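PDB 2XP1: SPT6 from Antonospora locustae, which probably supports transcription elongation by binding RNA polymerase II through a noncanonical tandem SH2 module in its C-terminal part. Local coordinates for residues F36-G41 against G45-V50; M61-H66 against Y70-K75; K75-I80 against I84-R89; S154-L157 against S162-K165. One frame throughout, in Å; residues are numbered along the deposited sequence.

Interaction 1 of 4, residues F36-G41 against G45-V50; sequences FLIRKG and GYCVLV. With SO4 (sulfate ion), chain B.
The guanidinium of R39 lies flat over V48, whose CB sits 3.8 Å above the plane at its centre, while the sulfate occupies an edge with its sulphur in that plane. A nearly straight bond (168°) of 2.7 Å runs from R39 NH2 to sulfate O1. A second, R39 NH1 to sulfate O2, is 3.2 Å. The Y46 ring also meets the sulfate at its edge, Y46 OH giving its hydrogen to sulfate O3 at 2.7 Å. V48 CG2 is in plane at an edge of this ring; G41 CA approaches obliquely, 3.5 Å from Y46 CE1. R39 reaches the site because CG stands between the backbone N and the carbonyl carbon (chi1 63°) and the chain then runs extended past V50 CG2. This is the FLIR sequence at the FLVR position of SH2 domains, where the arginine reads phosphate, so the sulfate, also bonded by S42 OG, probably mimics it. R39 NH2 is also hydrogen-bonded to H60 ND1 of strand 57-65. With a leucine in place of R39, the sulfate would probably lose its paired donors, leaving Y46 and S42 a weaker hold. In the backbone, L37 with V50 and R39 with V48 form antiparallel hydrogen-bonded pairs, R39 N to V48 O being 2.7 Å. On the opposite face I38 CG2 meets C47 SG at 3.5 Å, and F36 and L49 pack on helix 80-100.

Interaction 2 of 4, residues M61-H66 against Y70-K75; sequences MKIEEH and YTCSNK
E65 and Y70 lie side by side at one end of an antiparallel hairpin contact, in which 61-65 and 70-72 are neighbouring strands of the first SH2 sheet. The aliphatic part of E65 runs along the tyrosine, CB and CG each touching CE2, and CG anti to the backbone N (chi1 179°) carries the extended chain outward to the phenol. There E65 OE2 comes 2.9 Å from Y70 OH, with carboxylate and ring planes 80° apart. R10 N bonds E65 OE1, so the glutamate also ties this corner to the N-terminal loop. A leucine in place of Y70 has no hydroxyl for E65 OE2 and would probably leave the carboxylate freer to turn and a gap beside I63, whose CG2 now rests 3.8 Å from Y70 CD2. Further along, I63 CG1 meets C72 SG at 3.8 Å; these apolar groups face helix 80-100.

The other face, with E64 and T71, is more polar. E64 and T71 make the antiparallel hydrogen-bonded pair: E64 N to T71 O at 2.8 Å, and T71 N to E64 O at 3.0 Å. T71 OG1 lies 3.3 Å from E64 CB, and T71 CG2 is 3.6 Å from H66 CE1. H66 in turn stacks on H69 of the second subunit, which places this edge at the dimer contact. From C72 to K75 the chain reverses in a type I' turn, leading into strand 75-77: consecutive antiparallel strands joined by tight turns, a meander that extends the central SH2 sheet.

Interaction 3 of 4, residues K75-I80 against I84-R89; sequences KHFEDI and ISVYVR
Apolar contact carries most of the meeting between F77 and the helix. V86 CG1 lies in the plane of the F77 ring at its edge, 3.8 Å from CE2, while Y87 CB comes obliquely to the same end of the ring, 4.1 Å from F77 CZ. F77 is directed there by CG standing anti to its carbonyl carbon (chi1 -53°), which sends the ring from strand 75-77, outermost in this chain's sheet, toward the helix. At the helix start, I80 CG2 and I84 CD1 cross obliquely at 3.6 Å; I80 continues onto I38 of the sheet and I84 onto F36.

Backbone bonding is helical. I84 N donates to I80 O at 3.0 Å with an angle of 158°, and one turn later R89 N bonds I84 O at 2.8 Å, closing a wider pi-type turn at 84-88.

Side-chain polar bonds are concentrated at the strand-to-helix corner, with two more along the helix. D79 is the N-cap, its OD1 accepting from E82 N, and E82 OE1 receives E78 N, so two bonds to E82 hold the corner. S85 OG bonds D81 O within the helix. Y87, whose CB touches F77, sends its OH on to S73 OG of the preceding turn.

At the subunit interface, H76 meets H66 of the second subunit with ring planes nearly parallel.

The chemistry thus divides by position: apolar side chains pack the helix against the strand, whereas directional bonds set where the helix begins and how it turns, consistent with the helix that flanks the central sheet of an SH2 domain.

Interaction 4 of 4, residues S154-L157 against S162-K165; sequences SDML and STFK
L157 and F164 form an antiparallel hydrogen-bonded pair in a hairpin at one margin of the second SH2 sheet. L157 N donates to F164 O at 2.7 Å, almost straight at 173°, and F164 N returns a more bent bond to L157 O at 2.6 Å. L157 O is also approached by T163 CA at 3.2 Å, a CA-H...O contact. The two CB atoms of L157 and F164 lie 4.1 Å apart on one face of the sheet.

M156 supplies the other side-chain contact. It crosses T163 at about a right angle, and because its chain folds at both chi2 (-73°) and chi3, the CE methyl curls back to lie 3.6 Å from T163 CG2 and close to the backbone of K165. M156, T163 and K165 also pack on N161 of the second subunit.

Further out, the L157 and F164 face is covered by helices: L157 packs on N94 and I98 of helix 80-100 and on I167, while the F164 ring meets F170 edge-to-face and Y173 at about 45°. Helix 167-175 therefore packs over this pair as the C-terminal helix of the domain. The loop leading in is held by helix 80-100 too, N94 ND2 bonding S154 O. Within that loop, S154 N donates to M156 O at 3.0 Å.

Interactions 1, 2 and 3 belong to the first SH2 sheet and touch one another, whereas interaction 4 lies in the second domain, its centre about 24 Å from that of interaction 1. Interactions 1 and 2 lie on neighbouring strands 46-52 and 57-65, joined by the probable hydrogen bond L49 O to M61 N at 2.7 Å, and interaction 3 puts helix 80-100 on the sheet face formed in part by both. Interactions 1 and 3 are largely buried; 2 and 4 are partly exposed and, like 3, meet the second subunit. Chemistry follows place: anion binding at the R39 and Y46 end of interaction 1, hairpin pairing in 2 and 4, and oily helix-to-strand contact in 3.

Interaction 1 of 4, residues F36-G41 against G45-V50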
# COMPACT_ATOMS: atom_id res chain seq x y z
N PHE A 36 16.91 12.51 8.47
CA PHE A 36 16.55 11.29 9.22
C PHE A 36 17.78 10.60 9.79
O PHE A 36 18.90 10.87 9.41
CB PHE A 36 15.83 10.31 8.29
CG PHE A 36 16.74 9.69 7.28
CD1 PHE A 36 17.37 8.50 7.55
CD2 PHE A 36 16.96 10.33 6.07
CE1 PHE A 36 18.23 7.91 6.63
CE2 PHE A 36 17.82 9.77 5.13
CZ PHE A 36 18.46 8.55 5.41
N LEU A 37 17.57 9.69 10.72
CA LEU A 37 18.68 8.88 11.24
C LEU A 37 17.97 7.69 11.76
O LEU A 37 16.75 7.65 11.73
CB LEU A 37 19.43 9.60 12.38
CG LEU A 37 18.60 10.19 13.53
CD1 LEU A 37 18.19 9.12 14.48
CD2 LEU A 37 19.38 11.33 14.29
N ILE A 38 18.72 6.71 12.23
CA ILE A 38 18.16 5.56 12.88
C ILE A 38 18.74 5.59 14.26
O ILE A 38 19.94 5.79 14.42
CB ILE A 38 18.62 4.32 12.15
CG1 ILE A 38 17.94 4.30 10.78
CG2 ILE A 38 18.45 3.05 12.96
CD1 ILE A 38 18.58 3.33 9.89
N ARG A 39 17.89 5.44 15.27
CA ARG A 39 18.36 5.53 16.65
C ARG A 39 18.17 4.18 17.33
O ARG A 39 17.59 3.28 16.72
CB ARG A 39 17.59 6.59 17.41
CG ARG A 39 16.08 6.35 17.55
CD ARG A 39 15.48 7.34 18.57
NE ARG A 39 14.02 7.22 18.61
CZ ARG A 39 13.35 6.33 19.34
NH1 ARG A 39 14.01 5.46 20.15
NH2 ARG A 39 12.02 6.32 19.28
N LYS A 40 18.67 4.07 18.56
CA LYS A 40 18.53 2.87 19.41
C LYS A 40 17.08 2.72 19.88
O LYS A 40 16.41 3.73 20.09
CB LYS A 40 19.50 2.97 20.61
CG LYS A 40 19.05 2.27 21.88
CD LYS A 40 19.60 2.94 23.20
CE LYS A 40 18.47 3.31 24.22
NZ LYS A 40 18.15 2.28 25.29
N GLY A 41 16.57 1.50 20.00
CA GLY A 41 15.26 1.24 20.63
C GLY A 41 15.42 0.96 22.13
O GLY A 41 16.47 0.46 22.56
N GLY A 45 15.87 -5.96 19.95
CA GLY A 45 15.24 -6.50 18.75
C GLY A 45 14.98 -5.51 17.63
O GLY A 45 14.67 -5.90 16.50
N TYR A 46 15.11 -4.22 17.91
CA TYR A 46 14.76 -3.22 16.92
C TYR A 46 15.55 -1.90 17.04
O TYR A 46 16.06 -1.57 18.12
CB TYR A 46 13.25 -2.94 16.98
CG TYR A 46 12.80 -2.25 18.24
CD1 TYR A 46 12.72 -0.86 18.31
CD2 TYR A 46 12.47 -2.97 19.37
CE1 TYR A 46 12.31 -0.22 19.50
CE2 TYR A 46 12.06 -2.34 20.54
CZ TYR A 46 11.98 -0.98 20.60
OH TYR A 46 11.57 -0.38 21.78
N CYS A 47 15.64 -1.16 15.94
CA CYS A 47 16.04 0.23 16.01
C CYS A 47 14.86 1.06 15.52
O CYS A 47 13.81 0.52 15.19
CB CYS A 47 17.28 0.48 15.17
SG CYS A 47 17.16 -0.16 13.50
N VAL A 48 15.03 2.38 15.49
CA VAL A 48 13.93 3.24 15.15
C VAL A 48 14.41 4.30 14.18
O VAL A 48 15.41 4.99 14.40
CB VAL A 48 13.30 3.94 16.37
CG1 VAL A 48 12.11 4.76 15.90
CG2 VAL A 48 12.83 2.95 17.42
N LEU A 49 13.67 4.39 13.08
CA LEU A 49 13.90 5.37 12.05
C LEU A 49 13.23 6.63 12.55
O LEU A 49 12.09 6.59 12.98
CB LEU A 49 13.20 4.89 10.77
CG LEU A 49 13.03 5.85 9.61
CD1 LEU A 49 14.40 6.15 9.04
CD2 LEU A 49 12.14 5.22 8.52
N VAL A 50 13.96 7.75 12.52
CA VAL A 50 13.43 9.04 12.91
C VAL A 50 13.60 9.89 11.65
O VAL A 50 14.70 10.05 11.14
CB VAL A 50 14.20 9.66 14.11
CG1 VAL A 50 13.50 10.94 14.64
CG2 VAL A 50 14.38 8.65 15.27
S SO4 B . 11.22 3.37 21.76
O1 SO4 B . 10.91 4.32 20.69
O2 SO4 B . 12.64 3.20 21.96
O3 SO4 B . 10.63 2.10 21.37
O4 SO4 B . 10.65 3.80 23.03

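Interaction 2 of 4, residues M61-H66 against Y70-K75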
# COMPACT_ATOMS: atom_id res chain seq x y z
N MET A 61 9.68 5.46 13.45
CA MET A 61 9.16 4.17 13.01
C MET A 61 10.00 2.98 13.44
O MET A 61 11.13 2.88 13.04
CB MET A 61 9.07 4.15 11.49
CG MET A 61 8.04 5.09 10.97
SD MET A 61 8.11 5.03 9.20
CE MET A 61 8.08 6.76 8.89
N LYS A 62 9.42 2.06 14.19
CA LYS A 62 10.11 0.84 14.60
C LYS A 62 10.65 0.01 13.38
O LYS A 62 9.92 -0.27 12.44
CB LYS A 62 9.16 0.03 15.51
CG LYS A 62 9.75 -1.21 16.18
CD LYS A 62 9.05 -1.64 17.53
CE LYS A 62 7.57 -2.11 17.35
NZ LYS A 62 6.91 -2.57 18.64
N ILE A 63 11.95 -0.32 13.39
CA ILE A 63 12.52 -1.20 12.39
C ILE A 63 12.97 -2.39 13.14
O ILE A 63 13.91 -2.29 13.94
CB ILE A 63 13.75 -0.62 11.66
CG1 ILE A 63 13.39 0.60 10.80
CG2 ILE A 63 14.45 -1.72 10.79
CD1 ILE A 63 14.65 1.40 10.30
N GLU A 64 12.32 -3.52 12.89
CA GLU A 64 12.69 -4.76 13.56
C GLU A 64 13.78 -5.53 12.83
O GLU A 64 13.79 -5.60 11.60
CB GLU A 64 11.46 -5.65 13.78
CG GLU A 64 10.47 -5.02 14.75
CD GLU A 64 9.68 -6.06 15.50
OE1 GLU A 64 10.34 -6.88 16.18
OE2 GLU A 64 8.41 -6.08 15.42
N GLU A 65 14.72 -6.07 13.61
CA GLU A 65 15.78 -6.90 13.07
C GLU A 65 15.48 -8.33 13.37
O GLU A 65 15.32 -8.71 14.54
CB GLU A 65 17.13 -6.54 13.68
CG GLU A 65 18.26 -7.39 13.16
CD GLU A 65 19.62 -6.91 13.63
OE1 GLU A 65 20.20 -7.55 14.54
OE2 GLU A 65 20.09 -5.85 13.11
N HIS A 66 15.42 -9.13 12.31
CA HIS A 66 15.22 -10.56 12.39
C HIS A 66 16.47 -11.17 11.82
O HIS A 66 17.40 -10.44 11.49
CB HIS A 66 13.96 -10.98 11.61
CG HIS A 66 12.71 -10.31 12.08
ND1 HIS A 66 11.80 -9.73 11.23
CD2 HIS A 66 12.25 -10.08 13.34
CE1 HIS A 66 10.82 -9.20 11.94
NE2 HIS A 66 11.07 -9.39 13.22
N TYR A 70 14.86 -7.25 7.81
CA TYR A 70 14.28 -6.29 8.72
C TYR A 70 12.79 -6.15 8.35
O TYR A 70 12.39 -6.53 7.25
CB TYR A 70 15.03 -4.94 8.60
CG TYR A 70 16.49 -5.01 9.04
CD1 TYR A 70 17.48 -5.54 8.21
CD2 TYR A 70 16.87 -4.60 10.31
CE1 TYR A 70 18.81 -5.64 8.63
CE2 TYR A 70 18.19 -4.69 10.74
CZ TYR A 70 19.15 -5.20 9.89
OH TYR A 70 20.44 -5.31 10.33
N THR A 71 11.98 -5.64 9.27
CA THR A 71 10.63 -5.19 8.95
C THR A 71 10.43 -3.79 9.43
O THR A 71 10.95 -3.39 10.47
CB THR A 71 9.53 -6.05 9.58
OG1 THR A 71 9.72 -6.06 11.00
CG2 THR A 71 9.59 -7.42 9.04
N CYS A 72 9.68 -3.03 8.64
CA CYS A 72 9.32 -1.64 8.98
C CYS A 72 7.96 -1.36 8.36
O CYS A 72 7.73 -1.68 7.19
CB CYS A 72 10.33 -0.65 8.41
SG CYS A 72 10.06 1.04 9.06
N SER A 73 7.06 -0.78 9.15
CA SER A 73 5.64 -0.57 8.74
C SER A 73 4.99 -1.72 7.96
O SER A 73 4.43 -1.54 6.87
CB SER A 73 5.51 0.75 8.05
OG SER A 73 6.03 1.75 8.95
N ASN A 74 5.08 -2.92 8.55
CA ASN A 74 4.44 -4.14 8.02
C ASN A 74 5.03 -4.67 6.71
O ASN A 74 4.55 -5.65 6.17
CB ASN A 74 2.92 -3.93 7.91
CG ASN A 74 2.27 -3.63 9.26
OD1 ASN A 74 2.38 -4.43 10.21
ND2 ASN A 74 1.61 -2.46 9.36
N LYS A 75 6.06 -4.00 6.22
CA LYS A 75 6.74 -4.32 5.00
C LYS A 75 8.03 -5.04 5.41
O LYS A 75 8.54 -4.89 6.52
CB LYS A 75 7.08 -3.03 4.20
CG LYS A 75 5.94 -2.38 3.36
CD LYS A 75 5.73 -3.08 1.97
CE LYS A 75 4.52 -2.55 1.10
NZ LYS A 75 4.35 -3.29 -0.22

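Interaction 3 of 4, residues K75-I80 against I84-R89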
# COMPACT_ATOMS: atom_id res chain seq x y z
N LYS A 75 6.06 -4.00 6.22
CA LYS A 75 6.74 -4.32 5.00
C LYS A 75 8.03 -5.04 5.41
O LYS A 75 8.54 -4.89 6.52
CB LYS A 75 7.08 -3.03 4.20
CG LYS A 75 5.94 -2.38 3.36
CD LYS A 75 5.73 -3.08 1.97
CE LYS A 75 4.52 -2.55 1.10
NZ LYS A 75 4.35 -3.29 -0.22
N HIS A 76 8.59 -5.78 4.47
CA HIS A 76 9.75 -6.59 4.74
C HIS A 76 10.93 -6.05 3.93
O HIS A 76 10.73 -5.71 2.78
CB HIS A 76 9.34 -7.99 4.28
CG HIS A 76 10.45 -8.97 4.29
ND1 HIS A 76 11.18 -9.26 3.15
CD2 HIS A 76 10.94 -9.76 5.27
CE1 HIS A 76 12.07 -10.19 3.44
NE2 HIS A 76 11.93 -10.52 4.71
N PHE A 77 12.15 -6.00 4.49
CA PHE A 77 13.34 -5.46 3.79
C PHE A 77 14.58 -6.31 3.91
O PHE A 77 14.91 -6.76 5.00
CB PHE A 77 13.65 -4.06 4.31
CG PHE A 77 12.50 -3.16 4.27
CD1 PHE A 77 11.62 -3.10 5.35
CD2 PHE A 77 12.22 -2.43 3.11
CE1 PHE A 77 10.49 -2.27 5.30
CE2 PHE A 77 11.07 -1.58 3.04
CZ PHE A 77 10.22 -1.49 4.14
N GLU A 78 15.30 -6.52 2.81
CA GLU A 78 16.53 -7.33 2.83
C GLU A 78 17.57 -6.81 3.83
O GLU A 78 18.25 -7.61 4.46
CB GLU A 78 17.17 -7.49 1.43
CG GLU A 78 16.23 -7.86 0.26
CD GLU A 78 15.58 -9.25 0.37
OE1 GLU A 78 16.01 -10.05 1.22
OE2 GLU A 78 14.64 -9.54 -0.42
N ASP A 79 17.67 -5.48 3.98
CA ASP A 79 18.65 -4.83 4.85
C ASP A 79 18.23 -3.41 5.19
O ASP A 79 17.20 -2.95 4.72
CB ASP A 79 20.07 -4.83 4.22
CG ASP A 79 20.08 -4.45 2.74
OD1 ASP A 79 19.49 -3.43 2.31
OD2 ASP A 79 20.70 -5.21 1.97
N ILE A 80 19.02 -2.70 5.99
CA ILE A 80 18.68 -1.32 6.31
C ILE A 80 18.71 -0.40 5.08
O ILE A 80 17.80 0.41 4.90
CB ILE A 80 19.47 -0.79 7.51
CG1 ILE A 80 18.74 -1.15 8.80
CG2 ILE A 80 19.60 0.73 7.50
CD1 ILE A 80 19.67 -1.22 9.94
N ILE A 84 15.89 2.34 3.58
CA ILE A 84 16.12 3.72 3.14
C ILE A 84 15.70 4.03 1.69
O ILE A 84 15.00 5.04 1.45
CB ILE A 84 17.54 4.13 3.45
CG1 ILE A 84 17.66 4.26 4.97
CG2 ILE A 84 17.86 5.50 2.82
CD1 ILE A 84 18.81 3.64 5.46
N SER A 85 16.09 3.19 0.74
CA SER A 85 15.73 3.46 -0.67
C SER A 85 14.28 3.17 -0.92
O SER A 85 13.57 4.00 -1.47
CB SER A 85 16.63 2.72 -1.69
OG SER A 85 16.81 1.36 -1.37
N VAL A 86 13.81 2.02 -0.45
CA VAL A 86 12.46 1.61 -0.75
C VAL A 86 11.47 2.40 0.05
O VAL A 86 10.38 2.65 -0.43
CB VAL A 86 12.25 0.07 -0.59
CG1 VAL A 86 10.78 -0.29 -0.56
CG2 VAL A 86 12.92 -0.67 -1.71
N TYR A 87 11.85 2.83 1.24
CA TYR A 87 10.88 3.38 2.17
C TYR A 87 11.09 4.84 2.53
O TYR A 87 10.17 5.65 2.36
CB TYR A 87 10.77 2.47 3.40
CG TYR A 87 9.68 2.84 4.34
CD1 TYR A 87 8.34 2.62 4.01
CD2 TYR A 87 9.97 3.43 5.56
CE1 TYR A 87 7.31 2.96 4.88
CE2 TYR A 87 8.96 3.79 6.44
CZ TYR A 87 7.62 3.54 6.09
OH TYR A 87 6.60 3.91 6.97
N VAL A 88 12.29 5.18 2.98
CA VAL A 88 12.61 6.57 3.41
C VAL A 88 12.75 7.64 2.28
O VAL A 88 12.14 8.70 2.36
CB VAL A 88 13.86 6.58 4.35
CG1 VAL A 88 14.16 7.96 4.83
CG2 VAL A 88 13.66 5.63 5.55
N ARG A 89 13.55 7.38 1.24
CA ARG A 89 13.73 8.38 0.17
C ARG A 89 12.41 8.88 -0.44
O ARG A 89 12.22 10.10 -0.57
CB ARG A 89 14.74 7.94 -0.91
CG ARG A 89 16.18 7.93 -0.40
CD ARG A 89 17.24 8.02 -1.52
NE ARG A 89 17.88 6.73 -1.84
CZ ARG A 89 18.87 6.15 -1.13
NH1 ARG A 89 19.36 6.71 -0.01
NH2 ARG A 89 19.36 4.98 -1.54

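Interaction 4 of 4, residues S154-L157 against S162-K165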
# COMPACT_ATOMS: atom_id res chain seq x y z
N SER A 154 3.39 9.03 3.37
CA SER A 154 4.25 7.89 3.15
C SER A 154 4.93 8.18 1.81
O SER A 154 5.39 9.31 1.59
CB SER A 154 3.39 6.63 3.11
OG SER A 154 2.31 6.82 2.15
N ASP A 155 4.99 7.23 0.87
CA ASP A 155 5.48 7.61 -0.46
C ASP A 155 4.39 8.32 -1.24
O ASP A 155 4.63 8.99 -2.26
CB ASP A 155 6.06 6.43 -1.25
CG ASP A 155 5.03 5.42 -1.63
OD1 ASP A 155 5.03 5.02 -2.82
OD2 ASP A 155 4.24 5.01 -0.75
N MET A 156 3.18 8.17 -0.72
CA MET A 156 2.04 8.79 -1.32
C MET A 156 1.37 9.58 -0.25
O MET A 156 1.75 9.52 0.90
CB MET A 156 1.06 7.74 -1.88
CG MET A 156 1.69 6.78 -2.86
SD MET A 156 2.10 7.46 -4.49
CE MET A 156 0.53 7.61 -5.28
N LEU A 157 0.38 10.33 -0.67
CA LEU A 157 -0.56 10.95 0.21
C LEU A 157 -1.76 10.03 0.27
O LEU A 157 -2.28 9.60 -0.78
CB LEU A 157 -0.95 12.32 -0.36
CG LEU A 157 0.24 13.29 -0.42
CD1 LEU A 157 -0.11 14.70 -0.96
CD2 LEU A 157 0.74 13.44 0.97
N SER A 162 -8.42 6.48 -0.40
CA SER A 162 -7.75 6.96 -1.60
C SER A 162 -6.27 7.34 -1.42
O SER A 162 -5.82 7.54 -0.33
CB SER A 162 -8.56 8.12 -2.15
OG SER A 162 -9.90 7.71 -2.37
N THR A 163 -5.56 7.46 -2.53
CA THR A 163 -4.12 7.60 -2.55
C THR A 163 -3.73 8.59 -3.65
O THR A 163 -4.34 8.59 -4.72
CB THR A 163 -3.47 6.18 -2.65
OG1 THR A 163 -3.46 5.57 -1.35
CG2 THR A 163 -2.05 6.20 -3.14
N PHE A 164 -2.75 9.46 -3.37
CA PHE A 164 -2.31 10.56 -4.27
C PHE A 164 -0.78 10.79 -4.31
O PHE A 164 -0.09 10.71 -3.28
CB PHE A 164 -3.02 11.88 -3.89
CG PHE A 164 -4.50 11.74 -3.69
CD1 PHE A 164 -5.03 11.57 -2.42
CD2 PHE A 164 -5.37 11.73 -4.79
CE1 PHE A 164 -6.37 11.41 -2.23
CE2 PHE A 164 -6.74 11.57 -4.61
CZ PHE A 164 -7.24 11.41 -3.32
N LYS A 165 -0.25 11.07 -5.50
CA LYS A 165 1.17 11.41 -5.63
C LYS A 165 1.55 12.78 -5.02
O LYS A 165 2.66 12.95 -4.52
CB LYS A 165 1.68 11.26 -7.08
CG LYS A 165 1.10 12.18 -8.13
CD LYS A 165 2.10 12.28 -9.28
CE LYS A 165 1.60 13.11 -10.46
NZ LYS A 165 2.53 13.01 -11.62